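Local atomic coordinates of porin (Pseudomonas aeruginosa, PDB entry 3T24), a protein that forms a beta-barrel channel in the bacterial outer membrane and, as a member of the OprD family, probably admits small carboxylate-bearing solutes. Residues Tyr218-Leu223 and Gly284-Asn289. Numbering follows the deposited sequence.
Sequences YKQHYL and GFAYIN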
loop_
_atom_site.group_PDB
_atom_site.type_symbol
_atom_site.label_atom_id
_atom_site.label_comp_id
_atom_site.label_asym_id
_atom_site.label_seq_id
_atom_site.Cartn_x
_atom_site.Cartn_y
_atom_site.Cartn_z
ATOM N N TYR A 218 16.234 2.120 10.607
ATOM C CA TYR A 218 15.352 1.616 11.654
ATOM C C TYR A 218 15.190 0.107 11.641
ATOM O O TYR A 218 15.435 -0.572 10.622
ATOM C CB TYR A 218 13.960 2.264 11.536
ATOM C CG TYR A 218 13.138 1.820 10.326
ATOM C CD1 TYR A 218 12.321 0.694 10.390
ATOM C CD2 TYR A 218 13.187 2.523 9.124
ATOM C CE1 TYR A 218 11.580 0.292 9.319
ATOM C CE2 TYR A 218 12.422 2.136 8.034
ATOM C CZ TYR A 218 11.632 1.011 8.138
ATOM O OH TYR A 218 10.875 0.616 7.067
ATOM N N LYS A 219 14.761 -0.403 12.788
ATOM C CA LYS A 219 14.306 -1.775 12.937
ATOM C C LYS A 219 12.858 -1.690 13.357
ATOM O O LYS A 219 12.468 -0.798 14.112
ATOM C CB LYS A 219 15.056 -2.488 14.057
ATOM C CG LYS A 219 16.543 -2.333 14.044
ATOM C CD LYS A 219 17.177 -3.266 15.063
ATOM C CE LYS A 219 18.451 -2.671 15.612
ATOM N NZ LYS A 219 18.150 -1.458 16.432
ATOM N N GLN A 220 12.059 -2.647 12.921
ATOM C CA GLN A 220 10.651 -2.611 13.248
ATOM C C GLN A 220 10.149 -4.029 13.475
ATOM O O GLN A 220 10.481 -4.944 12.713
ATOM C CB GLN A 220 9.888 -1.953 12.111
ATOM C CG GLN A 220 8.387 -1.800 12.331
ATOM C CD GLN A 220 7.742 -1.058 11.173
ATOM O OE1 GLN A 220 7.286 -1.671 10.209
ATOM N NE2 GLN A 220 7.738 0.271 11.248
ATOM N N HIS A 221 9.375 -4.195 14.546
ATOM C CA HIS A 221 8.665 -5.435 14.834
ATOM C C HIS A 221 7.186 -5.124 14.695
ATOM O O HIS A 221 6.687 -4.166 15.298
ATOM C CB HIS A 221 8.972 -5.932 16.259
ATOM C CG HIS A 221 10.421 -6.240 16.481
ATOM N ND1 HIS A 221 10.899 -7.527 16.590
ATOM C CD2 HIS A 221 11.500 -5.428 16.575
ATOM C CE1 HIS A 221 12.212 -7.497 16.755
ATOM N NE2 HIS A 221 12.597 -6.235 16.754
ATOM N N TYR A 222 6.496 -5.905 13.876
ATOM C CA TYR A 222 5.083 -5.688 13.648
ATOM C C TYR A 222 4.309 -6.896 14.136
ATOM O O TYR A 222 4.568 -8.014 13.697
ATOM C CB TYR A 222 4.804 -5.477 12.157
ATOM C CG TYR A 222 3.753 -4.443 11.904
ATOM C CD1 TYR A 222 4.084 -3.201 11.341
ATOM C CD2 TYR A 222 2.429 -4.684 12.240
ATOM C CE1 TYR A 222 3.121 -2.234 11.120
ATOM C CE2 TYR A 222 1.457 -3.717 12.034
ATOM C CZ TYR A 222 1.808 -2.490 11.477
ATOM O OH TYR A 222 0.840 -1.532 11.267
ATOM N N LEU A 223 3.360 -6.688 15.036
ATOM C CA LEU A 223 2.503 -7.791 15.456
ATOM C C LEU A 223 1.097 -7.582 14.931
ATOM O O LEU A 223 0.597 -6.467 14.902
ATOM C CB LEU A 223 2.476 -7.940 16.972
ATOM C CG LEU A 223 3.664 -8.590 17.684
ATOM C CD1 LEU A 223 4.891 -7.716 17.574
ATOM C CD2 LEU A 223 3.324 -8.822 19.150
ATOM N N GLY A 284 6.977 9.790 14.606
ATOM C CA GLY A 284 5.889 9.026 14.013
ATOM C C GLY A 284 6.314 7.656 13.432
ATOM O O GLY A 284 7.454 7.194 13.607
ATOM N N PHE A 285 5.383 6.995 12.753
ATOM C CA PHE A 285 5.620 5.670 12.149
ATOM C C PHE A 285 6.764 5.613 11.122
ATOM O O PHE A 285 6.949 6.540 10.328
ATOM C CB PHE A 285 4.335 5.193 11.497
ATOM C CG PHE A 285 4.365 3.758 11.060
ATOM C CD1 PHE A 285 4.525 2.744 11.988
ATOM C CD2 PHE A 285 4.212 3.423 9.717
ATOM C CE1 PHE A 285 4.550 1.406 11.585
ATOM C CE2 PHE A 285 4.218 2.107 9.314
ATOM C CZ PHE A 285 4.382 1.090 10.241
ATOM N N ALA A 286 7.533 4.529 11.152
ATOM C CA ALA A 286 8.660 4.345 10.220
ATOM C C ALA A 286 8.312 3.446 9.028
ATOM O O ALA A 286 7.862 2.302 9.214
ATOM C CB ALA A 286 9.872 3.779 10.950
ATOM N N TYR A 287 8.516 3.959 7.812
ATOM C CA TYR A 287 8.314 3.137 6.595
ATOM C C TYR A 287 9.100 3.633 5.387
ATOM O O TYR A 287 9.424 4.816 5.297
ATOM C CB TYR A 287 6.825 2.953 6.250
ATOM C CG TYR A 287 6.036 4.229 5.946
ATOM C CD1 TYR A 287 5.555 4.485 4.665
ATOM C CD2 TYR A 287 5.733 5.140 6.947
ATOM C CE1 TYR A 287 4.807 5.625 4.390
ATOM C CE2 TYR A 287 4.987 6.280 6.685
ATOM C CZ TYR A 287 4.527 6.522 5.404
ATOM O OH TYR A 287 3.784 7.665 5.130
ATOM N N ILE A 288 9.430 2.712 4.479
ATOM C CA ILE A 288 10.249 3.053 3.313
ATOM C C ILE A 288 9.633 4.212 2.549
ATOM O O ILE A 288 8.428 4.241 2.302
ATOM C CB ILE A 288 10.506 1.825 2.363
ATOM C CG1 ILE A 288 11.352 0.769 3.089
ATOM C CG2 ILE A 288 11.217 2.238 1.079
ATOM C CD1 ILE A 288 11.079 -0.642 2.627
ATOM N N ASN A 289 10.474 5.177 2.200
ATOM C CA ASN A 289 10.017 6.329 1.458
ATOM C C ASN A 289 9.497 5.894 0.076
ATOM O O ASN A 289 10.207 5.240 -0.670
ATOM C CB ASN A 289 11.152 7.325 1.299
ATOM C CG ASN A 289 10.700 8.600 0.637
ATOM O OD1 ASN A 289 9.606 9.071 0.883
ATOM N ND2 ASN A 289 11.514 9.138 -0.232
HETATM O O HOH W 1 6.778 -0.077 8.061
#
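Residues 285-288 run across the barrel strand at 218-222 at 110°, and the nearest CA atoms, of Tyr218 and Ala286, are 7.4 Å apart. Tyr218, Gln220 and Tyr222, every second residue of the strand, meet this loop, which leads from strand 270-280 to strand 310-319. Ala286 CB sits over one face of the Tyr218 ring, 3.9 Å from its centroid and 10° off the normal, a CH-pi contact. CG of Tyr218 lies between its own backbone N and carbonyl carbon, and the hydroxyl OH ends 3.6 Å from Tyr287 CA. Gln220, its chain fully extended, gives NE2 to Ala286 O at 2.9 Å; the bond lies in the carbonyl plane on a lone pair but is noticeably bent at the hydrogen. A water lies 2.7 Å from Gln220 OE1 and 2.9 Å from Ala286 O, close enough to bridge them, though it has more acceptors within reach than protons to give. The amide plane is only 20° from that of the Phe285 ring, whose CE1 approaches NE2 to 3.4 Å. Phe285 CZ then meets the edge of the Tyr222 ring, 3.7 Å from CE1. Since NE2 also bonds Ser246 on strand 235-248, the buried amide ties the inward-folded loop to two neighbouring strands of the wall, while the flanking aromatic contacts add apolar packing to this polar link.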